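Side-chain contacts in malonyl CoA-acyl carrier protein transacylase (Mycobacterium tuberculosis, PDB 2QC3), which transfers the malonyl group from malonyl-CoA to holo acyl carrier protein, supplying the malonyl-ACP used in fatty acid biosynthesis: residues L5-Q10 and E95-A100; E15-P20 and V65-L70; A43-G46 and E52-T55; D56-Q61 and E120-C125. All blocks are in the same frame, centred on the assembly; numbering follows the deposited sequence.

Interaction 1. Residues L5-Q10 and E95-A100; sequences LLAPGQ and EIAAYA
A7 packs against A97 and A98 in a buried helix-on-sheet contact at the heart of the α/β core. Strand 2-7 lies in the middle of the parallel sheet, and helix 94-101 follows directly on the GxSxG segment that is probably the nucleophile elbow of this acyltransferase. All three partners are alanines, so the contact is a worked example of how small residues let a helix settle close to a sheet: the CA atoms of A7 and A98 are only 5.8 Å apart. No hydrogen bond crosses between the segments. The strand's own polar groups are used within the sheet, where L5 and A7 pair with strand 86-90, and L6 pairs with V267 and F269. L6 turns its side chain away from the helix and packs on I266, leaving A7 as the residue that presents its methyl to helix 94-101. T68 of helix 57-77 also touches A97, so A97 is shared between the sheet and a second helix. Within helix 94-101, E95 OE1 is bonded to N225 N and Y99 OH to A237 O. The side chain of A7 lies about 9 Å from that of S92, probably an active-site residue, and A98 touches this probable elbow. The packing therefore sets the helix that follows it directly against the strand next to the one that leads into it. At the interface, the A7 CB methyl approaches the helix backbone at the step between two residues, with A97 CB and A98 N each 4.0 Å away and A98 CB alongside at 4.4 Å.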
loop_
_atom_site.group_PDB
_atom_site.type_symbol
_atom_site.label_atom_id
_atom_site.label_comp_id
_atom_site.label_asym_id
_atom_site.label_seq_id
_atom_site.Cartn_x
_atom_site.Cartn_y
_atom_site.Cartn_z
ATOM N N LEU A 5 -6.040 -0.793 -11.500
ATOM C CA LEU A 5 -5.250 0.309 -10.971
ATOM C C LEU A 5 -4.725 -0.147 -9.610
ATOM O O LEU A 5 -5.504 -0.373 -8.680
ATOM C CB LEU A 5 -6.117 1.567 -10.831
ATOM C CG LEU A 5 -6.855 2.059 -12.086
ATOM C CD1 LEU A 5 -7.530 3.391 -11.776
ATOM C CD2 LEU A 5 -5.893 2.217 -13.256
ATOM N N LEU A 6 -3.406 -0.288 -9.500
ATOM C CA LEU A 6 -2.789 -0.754 -8.261
ATOM C C LEU A 6 -1.975 0.317 -7.557
ATOM O O LEU A 6 -1.120 0.958 -8.168
ATOM C CB LEU A 6 -1.886 -1.959 -8.542
ATOM C CG LEU A 6 -2.443 -3.036 -9.485
ATOM C CD1 LEU A 6 -1.446 -4.187 -9.592
ATOM C CD2 LEU A 6 -3.780 -3.537 -8.968
ATOM N N ALA A 7 -2.240 0.497 -6.266
ATOM C CA ALA A 7 -1.537 1.492 -5.461
ATOM C C ALA A 7 -0.533 0.805 -4.540
ATOM O O ALA A 7 -0.900 -0.025 -3.708
ATOM C CB ALA A 7 -2.541 2.315 -4.642
ATOM N N PRO A 8 0.758 1.157 -4.672
ATOM C CA PRO A 8 1.836 0.583 -3.864
ATOM C C PRO A 8 1.831 0.955 -2.385
ATOM O O PRO A 8 1.243 1.962 -1.982
ATOM C CB PRO A 8 3.093 1.081 -4.575
ATOM C CG PRO A 8 2.674 2.444 -5.051
ATOM C CD PRO A 8 1.289 2.156 -5.619
ATOM N N GLY A 9 2.493 0.115 -1.588
ATOM C CA GLY A 9 2.607 0.340 -0.159
ATOM C C GLY A 9 4.048 0.669 0.206
ATOM O O GLY A 9 4.858 0.958 -0.677
ATOM N N GLN A 10 4.383 0.606 1.493
ATOM C CA GLN A 10 5.739 0.930 1.937
ATOM C C GLN A 10 6.820 0.040 1.335
ATOM O O GLN A 10 6.556 -1.091 0.914
ATOM C CB GLN A 10 5.836 0.879 3.467
ATOM C CG GLN A 10 4.962 1.890 4.193
ATOM C CD GLN A 10 5.161 1.859 5.707
ATOM O OE1 GLN A 10 6.236 2.180 6.214
ATOM N NE2 GLN A 10 4.121 1.474 6.430
ATOM N N GLU A 95 -3.717 1.095 0.271
ATOM C CA GLU A 95 -5.179 1.055 0.275
ATOM C C GLU A 95 -5.809 2.440 0.432
ATOM O O GLU A 95 -6.863 2.712 -0.141
ATOM C CB GLU A 95 -5.696 0.143 1.381
ATOM C CG GLU A 95 -5.380 -1.324 1.158
ATOM C CD GLU A 95 -6.402 -2.224 1.802
ATOM O OE1 GLU A 95 -7.061 -2.992 1.067
ATOM O OE2 GLU A 95 -6.551 -2.156 3.043
ATOM N N ILE A 96 -5.175 3.318 1.205
ATOM C CA ILE A 96 -5.729 4.659 1.404
ATOM C C ILE A 96 -5.784 5.401 0.072
ATOM O O ILE A 96 -6.766 6.078 -0.231
ATOM C CB ILE A 96 -4.899 5.474 2.437
ATOM C CG1 ILE A 96 -5.104 4.882 3.841
ATOM C CG2 ILE A 96 -5.331 6.928 2.425
ATOM C CD1 ILE A 96 -4.245 5.520 4.928
ATOM N N ALA A 97 -4.723 5.263 -0.718
ATOM C CA ALA A 97 -4.659 5.891 -2.031
ATOM C C ALA A 97 -5.700 5.223 -2.934
ATOM O O ALA A 97 -6.404 5.897 -3.693
ATOM C CB ALA A 97 -3.255 5.732 -2.622
ATOM N N ALA A 98 -5.801 3.900 -2.840
ATOM C CA ALA A 98 -6.777 3.149 -3.634
ATOM C C ALA A 98 -8.189 3.640 -3.329
ATOM O O ALA A 98 -9.028 3.755 -4.228
ATOM C CB ALA A 98 -6.675 1.658 -3.334
ATOM N N TYR A 99 -8.452 3.923 -2.055
ATOM C CA TYR A 99 -9.762 4.411 -1.641
ATOM C C TYR A 99 -10.067 5.749 -2.298
ATOM O O TYR A 99 -11.184 5.984 -2.760
ATOM C CB TYR A 99 -9.822 4.555 -0.118
ATOM C CG TYR A 99 -10.182 3.282 0.600
ATOM C CD1 TYR A 99 -9.703 2.051 0.156
ATOM C CD2 TYR A 99 -10.994 3.306 1.736
ATOM C CE1 TYR A 99 -10.018 0.879 0.817
ATOM C CE2 TYR A 99 -11.316 2.130 2.412
ATOM C CZ TYR A 99 -10.826 0.924 1.945
ATOM O OH TYR A 99 -11.137 -0.247 2.591
ATOM N N ALA A 100 -9.072 6.629 -2.334
ATOM C CA ALA A 100 -9.247 7.935 -2.952
ATOM C C ALA A 100 -9.434 7.757 -4.458
ATOM O O ALA A 100 -10.253 8.432 -5.077
ATOM C CB ALA A 100 -8.035 8.822 -2.670
#

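Interaction 2. Residues E15-P20 and V65-L70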
loop_
_atom_site.group_PDB
_atom_site.type_symbol
_atom_site.label_atom_id
_atom_site.label_comp_id
_atom_site.label_asym_id
_atom_site.label_seq_id
_atom_site.Cartn_x
_atom_site.Cartn_y
_atom_site.Cartn_z
ATOM N N GLU A 15 14.169 8.789 -2.247
ATOM C CA GLU A 15 14.428 10.226 -2.250
ATOM C C GLU A 15 14.152 10.843 -3.621
ATOM O O GLU A 15 14.422 10.233 -4.658
ATOM C CB GLU A 15 15.872 10.510 -1.813
ATOM C CG GLU A 15 16.934 9.695 -2.533
ATOM C CD GLU A 15 18.325 9.904 -1.948
ATOM O OE1 GLU A 15 18.534 9.588 -0.754
ATOM O OE2 GLU A 15 19.211 10.389 -2.683
ATOM N N GLY A 16 13.591 12.048 -3.613
ATOM C CA GLY A 16 13.274 12.739 -4.850
ATOM C C GLY A 16 12.118 12.130 -5.624
ATOM O O GLY A 16 11.874 12.507 -6.769
ATOM N N MET A 17 11.397 11.200 -5.003
ATOM C CA MET A 17 10.269 10.535 -5.655
ATOM C C MET A 17 9.176 11.479 -6.171
ATOM O O MET A 17 8.445 11.135 -7.100
ATOM C CB MET A 17 9.650 9.500 -4.707
ATOM C CG MET A 17 9.144 10.068 -3.389
ATOM S SD MET A 17 8.565 8.790 -2.246
ATOM C CE MET A 17 6.883 8.585 -2.815
ATOM N N LEU A 18 9.063 12.664 -5.579
ATOM C CA LEU A 18 8.046 13.620 -6.006
ATOM C C LEU A 18 8.551 14.655 -7.008
ATOM O O LEU A 18 7.753 15.349 -7.641
ATOM C CB LEU A 18 7.468 14.360 -4.799
ATOM C CG LEU A 18 6.612 13.588 -3.801
ATOM C CD1 LEU A 18 6.024 14.566 -2.793
ATOM C CD2 LEU A 18 5.503 12.851 -4.536
ATOM N N SER A 19 9.870 14.763 -7.147
ATOM C CA SER A 19 10.467 15.735 -8.064
ATOM C C SER A 19 9.830 15.760 -9.446
ATOM O O SER A 19 9.359 16.800 -9.904
ATOM C CB SER A 19 11.967 15.476 -8.206
ATOM O OG SER A 19 12.621 15.714 -6.978
ATOM N N PRO A 20 9.798 14.608 -10.126
ATOM C CA PRO A 20 9.206 14.555 -11.462
ATOM C C PRO A 20 7.708 14.831 -11.513
ATOM O O PRO A 20 7.146 14.985 -12.595
ATOM C CB PRO A 20 9.560 13.152 -11.930
ATOM C CG PRO A 20 9.522 12.362 -10.651
ATOM C CD PRO A 20 10.240 13.270 -9.689
ATOM N N VAL A 65 1.365 7.862 -0.404
ATOM C CA VAL A 65 -0.006 8.146 -0.810
ATOM C C VAL A 65 -0.028 9.442 -1.618
ATOM O O VAL A 65 -0.750 9.549 -2.608
ATOM C CB VAL A 65 -0.957 8.278 0.420
ATOM C CG1 VAL A 65 -2.310 8.828 -0.016
ATOM C CG2 VAL A 65 -1.152 6.914 1.077
ATOM N N ALA A 66 0.776 10.423 -1.201
ATOM C CA ALA A 66 0.840 11.707 -1.906
ATOM C C ALA A 66 1.337 11.519 -3.347
ATOM O O ALA A 66 0.773 12.078 -4.285
ATOM C CB ALA A 66 1.763 12.683 -1.153
ATOM N N ALA A 67 2.393 10.732 -3.512
ATOM C CA ALA A 67 2.952 10.468 -4.834
ATOM C C ALA A 67 1.898 9.783 -5.697
ATOM O O ALA A 67 1.702 10.134 -6.867
ATOM C CB ALA A 67 4.177 9.576 -4.715
ATOM N N THR A 68 1.215 8.808 -5.107
ATOM C CA THR A 68 0.186 8.076 -5.826
ATOM C C THR A 68 -0.948 8.952 -6.322
ATOM O O THR A 68 -1.350 8.857 -7.484
ATOM C CB THR A 68 -0.410 6.929 -4.975
ATOM O OG1 THR A 68 0.582 5.915 -4.799
ATOM C CG2 THR A 68 -1.627 6.306 -5.677
ATOM N N LEU A 69 -1.453 9.810 -5.445
ATOM C CA LEU A 69 -2.562 10.668 -5.808
ATOM C C LEU A 69 -2.195 11.797 -6.768
ATOM O O LEU A 69 -3.039 12.240 -7.539
ATOM C CB LEU A 69 -3.241 11.196 -4.538
ATOM C CG LEU A 69 -3.716 10.032 -3.643
ATOM C CD1 LEU A 69 -4.511 10.557 -2.448
ATOM C CD2 LEU A 69 -4.568 9.062 -4.474
ATOM N N LEU A 70 -0.955 12.271 -6.732
ATOM C CA LEU A 70 -0.553 13.323 -7.670
ATOM C C LEU A 70 -0.735 12.756 -9.075
ATOM O O LEU A 70 -1.287 13.415 -9.961
ATOM C CB LEU A 70 0.915 13.709 -7.478
ATOM C CG LEU A 70 1.285 14.618 -6.308
ATOM C CD1 LEU A 70 2.794 14.757 -6.254
ATOM C CD2 LEU A 70 0.624 15.984 -6.476
#
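M17 and L18 meet A67 and L70 without any flat group of the two segments taking part: neither segment brings a ring, amide or carboxylate face or edge to the other, and the contact is made by aliphatic carbons. Its centre is A67 CB, which receives two methyls from directions about 87° apart. M17 CE lies 3.5 Å from A67 CB, a tight fit for two carbons. The other is L18 CD2, which lies 3.5 Å from A67 CB and equally near A67 CA, so that this branch rests on the helix backbone as well as on the methyl. The same L18 CD2 then reaches L70 CD1, at 3.7 Å. A67 and L70, three residues apart, face the same way along the helix, and the leucine methyl settles in the corner between them. For M17, CG stands between the backbone N and the carbonyl carbon (chi1 59°), and a bend about the CG-SD bond (chi3 -85°) turns the terminal methyl in toward A67. L18 works differently: CD1 prolongs the chain while CD2 forks off toward the helix. Both residues form the middle of a type I turn from G16 to S19, closed by S19 N to G16 O at 3.0 Å, and this puts two consecutive side chains on one helix. It is a compact example of a turn docking through neighbouring residues. Around the contact, P271 touches both M17 and A67, while I31 of helix 27-37 touches both L18 and L70. W34 also packs on L70. The loop after strand 2-7 is thus fastened to helix 57-77 beside helix 27-37, away from the probable active-site residues.

Interaction 3. Residues A43-G46 and E52-T55; sequences ARLG and EEIT
R44 and E53 form a salt bridge across two short helical segments, and next to it L45 meets I54. The charged contact is made through one nitrogen: R44 NH2 lies 3.0 Å from E53 OE1 and 3.3 Å from E53 OE2. OE1 comes to the edge of the guanidinium, near its plane, but the carboxylate is twisted 49° from that plane, and the two side chains cross at about a right angle. This is an arrangement distinct from the parallel, two-nitrogen fork that arginine and a carboxylate can also adopt. R44 gets there by a bent path, its CG placed between the backbone N and the carbonyl carbon (chi1 53°) and the chain folded at chi3 (-96°), whereas E53 reaches over with an extended chain. Beside the ion pair, the I54 CG2 methyl lies on the carbonyl oxygen L45 O at 3.3 Å. L45 CD2 sits beside the carboxylate, 4.3 Å from E53 OE2. In the next shell, hydrogen bonds from R44 N to D41 OD1 and from E53 N to S50 OG fix the backbones that carry the two charges, and T48 OG1 holds R44 O. L63 of helix 57-77 touches the side chains of both L45 and I54, so these two buried residues rest on that helix. The contact is thus layered, with a salt bridge on the more exposed side and a methyl-on-carbonyl contact on the buried one. Because E53 is exposed, solvent probably screens the attraction between the charges, and the carboxylate is held through a single guanidinium nitrogen, not clasped by two.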
loop_
_atom_site.group_PDB
_atom_site.type_symbol
_atom_site.label_atom_id
_atom_site.label_comp_id
_atom_site.label_asym_id
_atom_site.label_seq_id
_atom_site.Cartn_x
_atom_site.Cartn_y
_atom_site.Cartn_z
ATOM N N ALA A 43 6.612 18.457 0.573
ATOM C CA ALA A 43 7.417 18.996 -0.519
ATOM C C ALA A 43 8.892 18.632 -0.371
ATOM O O ALA A 43 9.478 18.014 -1.260
ATOM C CB ALA A 43 7.259 20.510 -0.583
ATOM N N ARG A 44 9.493 19.017 0.750
ATOM C CA ARG A 44 10.903 18.720 0.981
ATOM C C ARG A 44 11.119 17.231 1.220
ATOM O O ARG A 44 12.148 16.678 0.834
ATOM C CB ARG A 44 11.436 19.513 2.176
ATOM C CG ARG A 44 10.622 19.354 3.448
ATOM C CD ARG A 44 11.359 19.897 4.671
ATOM N NE ARG A 44 12.066 18.844 5.402
ATOM C CZ ARG A 44 13.095 18.148 4.925
ATOM N NH1 ARG A 44 13.562 18.384 3.706
ATOM N NH2 ARG A 44 13.654 17.203 5.668
ATOM N N LEU A 45 10.144 16.586 1.853
ATOM C CA LEU A 45 10.232 15.159 2.141
ATOM C C LEU A 45 10.333 14.321 0.874
ATOM O O LEU A 45 11.108 13.371 0.815
ATOM C CB LEU A 45 9.017 14.711 2.958
ATOM C CG LEU A 45 8.948 15.267 4.382
ATOM C CD1 LEU A 45 7.606 14.939 5.009
ATOM C CD2 LEU A 45 10.091 14.686 5.202
ATOM N N GLY A 46 9.555 14.681 -0.141
ATOM C CA GLY A 46 9.568 13.930 -1.382
ATOM C C GLY A 46 10.581 14.383 -2.415
ATOM O O GLY A 46 10.709 13.759 -3.469
ATOM N N GLU A 52 16.793 7.730 3.941
ATOM C CA GLU A 52 16.786 7.281 5.327
ATOM C C GLU A 52 15.729 8.000 6.158
ATOM O O GLU A 52 15.009 7.373 6.937
ATOM C CB GLU A 52 18.166 7.493 5.951
ATOM C CG GLU A 52 19.291 6.810 5.190
ATOM C CD GLU A 52 20.636 6.978 5.863
ATOM O OE1 GLU A 52 21.065 8.139 6.052
ATOM O OE2 GLU A 52 21.263 5.952 6.203
ATOM N N GLU A 53 15.639 9.316 5.992
ATOM C CA GLU A 53 14.662 10.098 6.734
ATOM C C GLU A 53 13.240 9.753 6.306
ATOM O O GLU A 53 12.320 9.757 7.125
ATOM C CB GLU A 53 14.904 11.600 6.536
ATOM C CG GLU A 53 13.719 12.462 6.967
ATOM C CD GLU A 53 13.989 13.950 6.877
ATOM O OE1 GLU A 53 14.669 14.381 5.925
ATOM O OE2 GLU A 53 13.504 14.694 7.755
ATOM N N ILE A 54 13.069 9.448 5.024
ATOM C CA ILE A 54 11.755 9.121 4.485
ATOM C C ILE A 54 11.336 7.675 4.736
ATOM O O ILE A 54 10.182 7.307 4.508
ATOM C CB ILE A 54 11.693 9.396 2.976
ATOM C CG1 ILE A 54 12.685 8.493 2.240
ATOM C CG2 ILE A 54 11.972 10.865 2.711
ATOM C CD1 ILE A 54 12.558 8.540 0.729
ATOM N N THR A 55 12.269 6.851 5.202
ATOM C CA THR A 55 11.951 5.460 5.484
ATOM C C THR A 55 11.204 5.376 6.819
ATOM O O THR A 55 10.707 4.319 7.203
ATOM C CB THR A 55 13.226 4.600 5.518
ATOM O OG1 THR A 55 13.849 4.644 4.229
ATOM C CG2 THR A 55 12.895 3.153 5.847
#

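Interaction 4. Residues D56-Q61 and E120-C125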
loop_
_atom_site.group_PDB
_atom_site.type_symbol
_atom_site.label_atom_id
_atom_site.label_comp_id
_atom_site.label_asym_id
_atom_site.label_seq_id
_atom_site.Cartn_x
_atom_site.Cartn_y
_atom_site.Cartn_z
ATOM N N ASP A 56 11.134 6.505 7.519
ATOM C CA ASP A 56 10.412 6.597 8.788
ATOM C C ASP A 56 8.943 6.390 8.409
ATOM O O ASP A 56 8.391 7.158 7.626
ATOM C CB ASP A 56 10.615 7.988 9.388
ATOM C CG ASP A 56 9.799 8.214 10.642
ATOM O OD1 ASP A 56 9.886 9.328 11.202
ATOM O OD2 ASP A 56 9.075 7.289 11.070
ATOM N N THR A 57 8.315 5.353 8.955
ATOM C CA THR A 57 6.931 5.046 8.602
ATOM C C THR A 57 5.975 6.220 8.753
ATOM O O THR A 57 5.016 6.347 7.991
ATOM C CB THR A 57 6.403 3.829 9.407
ATOM O OG1 THR A 57 5.268 3.271 8.729
ATOM C CG2 THR A 57 6.012 4.243 10.828
ATOM N N ALA A 58 6.237 7.088 9.722
ATOM C CA ALA A 58 5.377 8.240 9.938
ATOM C C ALA A 58 5.437 9.186 8.734
ATOM O O ALA A 58 4.532 9.991 8.522
ATOM C CB ALA A 58 5.795 8.965 11.209
ATOM N N VAL A 59 6.504 9.076 7.950
ATOM C CA VAL A 59 6.703 9.916 6.772
ATOM C C VAL A 59 6.432 9.211 5.442
ATOM O O VAL A 59 5.748 9.751 4.569
ATOM C CB VAL A 59 8.155 10.483 6.741
ATOM C CG1 VAL A 59 8.522 10.929 5.332
ATOM C CG2 VAL A 59 8.275 11.656 7.708
ATOM N N ALA A 60 6.965 8.007 5.279
ATOM C CA ALA A 60 6.780 7.280 4.025
ATOM C C ALA A 60 5.330 6.980 3.684
ATOM O O ALA A 60 4.955 6.945 2.512
ATOM C CB ALA A 60 7.575 5.990 4.045
ATOM N N GLN A 61 4.503 6.759 4.695
ATOM C CA GLN A 61 3.114 6.453 4.413
ATOM C C GLN A 61 2.372 7.615 3.715
ATOM O O GLN A 61 1.790 7.427 2.643
ATOM C CB GLN A 61 2.410 6.004 5.703
ATOM C CG GLN A 61 2.769 4.597 6.140
ATOM C CD GLN A 61 1.832 4.055 7.199
ATOM O OE1 GLN A 61 0.617 4.065 7.030
ATOM N NE2 GLN A 61 2.398 3.562 8.293
ATOM N N GLU A 120 0.665 6.974 14.216
ATOM C CA GLU A 120 0.128 6.017 15.179
ATOM C C GLU A 120 0.884 4.690 15.176
ATOM O O GLU A 120 1.165 4.126 16.234
ATOM C CB GLU A 120 -1.351 5.755 14.909
ATOM C CG GLU A 120 -2.249 6.915 15.252
ATOM C CD GLU A 120 -2.038 7.409 16.672
ATOM O OE1 GLU A 120 -2.020 6.579 17.601
ATOM O OE2 GLU A 120 -1.892 8.632 16.863
ATOM N N MET A 121 1.214 4.186 13.992
ATOM C CA MET A 121 1.935 2.922 13.912
ATOM C C MET A 121 3.358 3.097 14.442
ATOM O O MET A 121 3.900 2.200 15.093
ATOM C CB MET A 121 1.944 2.402 12.473
ATOM C CG MET A 121 0.590 1.870 11.994
ATOM S SD MET A 121 0.579 1.403 10.238
ATOM C CE MET A 121 1.790 0.092 10.233
ATOM N N ALA A 122 3.956 4.253 14.171
ATOM C CA ALA A 122 5.306 4.539 14.659
ATOM C C ALA A 122 5.272 4.387 16.181
ATOM O O ALA A 122 6.131 3.743 16.779
ATOM C CB ALA A 122 5.710 5.960 14.277
ATOM N N LYS A 123 4.251 4.981 16.788
ATOM C CA LYS A 123 4.038 4.928 18.229
ATOM C C LYS A 123 3.938 3.475 18.691
ATOM O O LYS A 123 4.557 3.076 19.680
ATOM C CB LYS A 123 2.738 5.649 18.568
ATOM C CG LYS A 123 2.802 6.607 19.732
ATOM C CD LYS A 123 1.499 7.385 19.811
ATOM C CE LYS A 123 1.521 8.416 20.922
ATOM N NZ LYS A 123 0.204 9.088 21.085
ATOM N N ALA A 124 3.149 2.687 17.964
ATOM C CA ALA A 124 2.949 1.285 18.298
ATOM C C ALA A 124 4.231 0.460 18.219
ATOM O O ALA A 124 4.417 -0.469 18.998
ATOM C CB ALA A 124 1.865 0.677 17.390
ATOM N N CYS A 125 5.109 0.799 17.282
ATOM C CA CYS A 125 6.369 0.079 17.111
ATOM C C CYS A 125 7.256 0.209 18.342
ATOM O O CYS A 125 8.191 -0.563 18.540
ATOM C CB CYS A 125 7.125 0.612 15.893
ATOM S SG CYS A 125 6.302 0.295 14.331
#
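A bend at the end of M121 (chi3 62°) and the reach of Q61, extended beyond CG, bring a thioether and an amide together, the two side chains crossing at about a right angle. Q61 NE2 donates a weak hydrogen bond to M121 SD, 3.4 Å long with an N-H...S angle of 156°. Q61 NE2 also gives T57 OG1, one helical turn back, a stronger one, 2.9 Å long, with the hydroxyl oxygen almost in the amide plane. Since Q61 OE1 is held by R117 NH1, the amide is gripped at both ends and its rotation is largely fixed. T57 uses its two branches for different tasks: OG1 also bonds Q10 OE1, while CG2 lies against A122 CB at 3.9 Å, with A58 CB coming to the same methyl. The opening of the helix is secured by D56, its N-cap, whose OD2 accepts from A58 N at 3.1 Å, met from above the carboxylate plane; D56 O receives both V59 N and A60 N. The result is a useful example of a mixed interface, alanine and threonine methyls toward the first turn and a sulfur-amide contact further in. That inner end probably borders the active site: the side chain of M121 is about 6 Å from that of H195, and Q61 about 7 Å from S92, both probable active-site residues. F194, next to that histidine, touches M121, and V93 touches Q61. Here the start of helix 57-77 lies beside the end of helix 107-125, their local axes 9.2 Å apart and running nearly antiparallel at 152°.

Overall arrangement
From the N terminus, residues 5-10 open interaction 1 and residues 15-20 open interaction 2. Interaction 3 closes first, as a short loop between helices 42-47 and 51-54. Helix 57-77 then starts interaction 4 with its first turn and closes interaction 2 a little further on; helix 94-101 closes interaction 1, and the end of helix 107-125 closes interaction 4. Interaction 3 is thus nested in interaction 2, which is nested in interaction 1, while interaction 4 crosses both 1 and 2. L18 N to G46 O links 2 with 3, and 5-10 touches 56-61. Helix 57-77 joins loop 15-20 to the end of helix 107-125, while interaction 1 joins the sheet to helix 94-101.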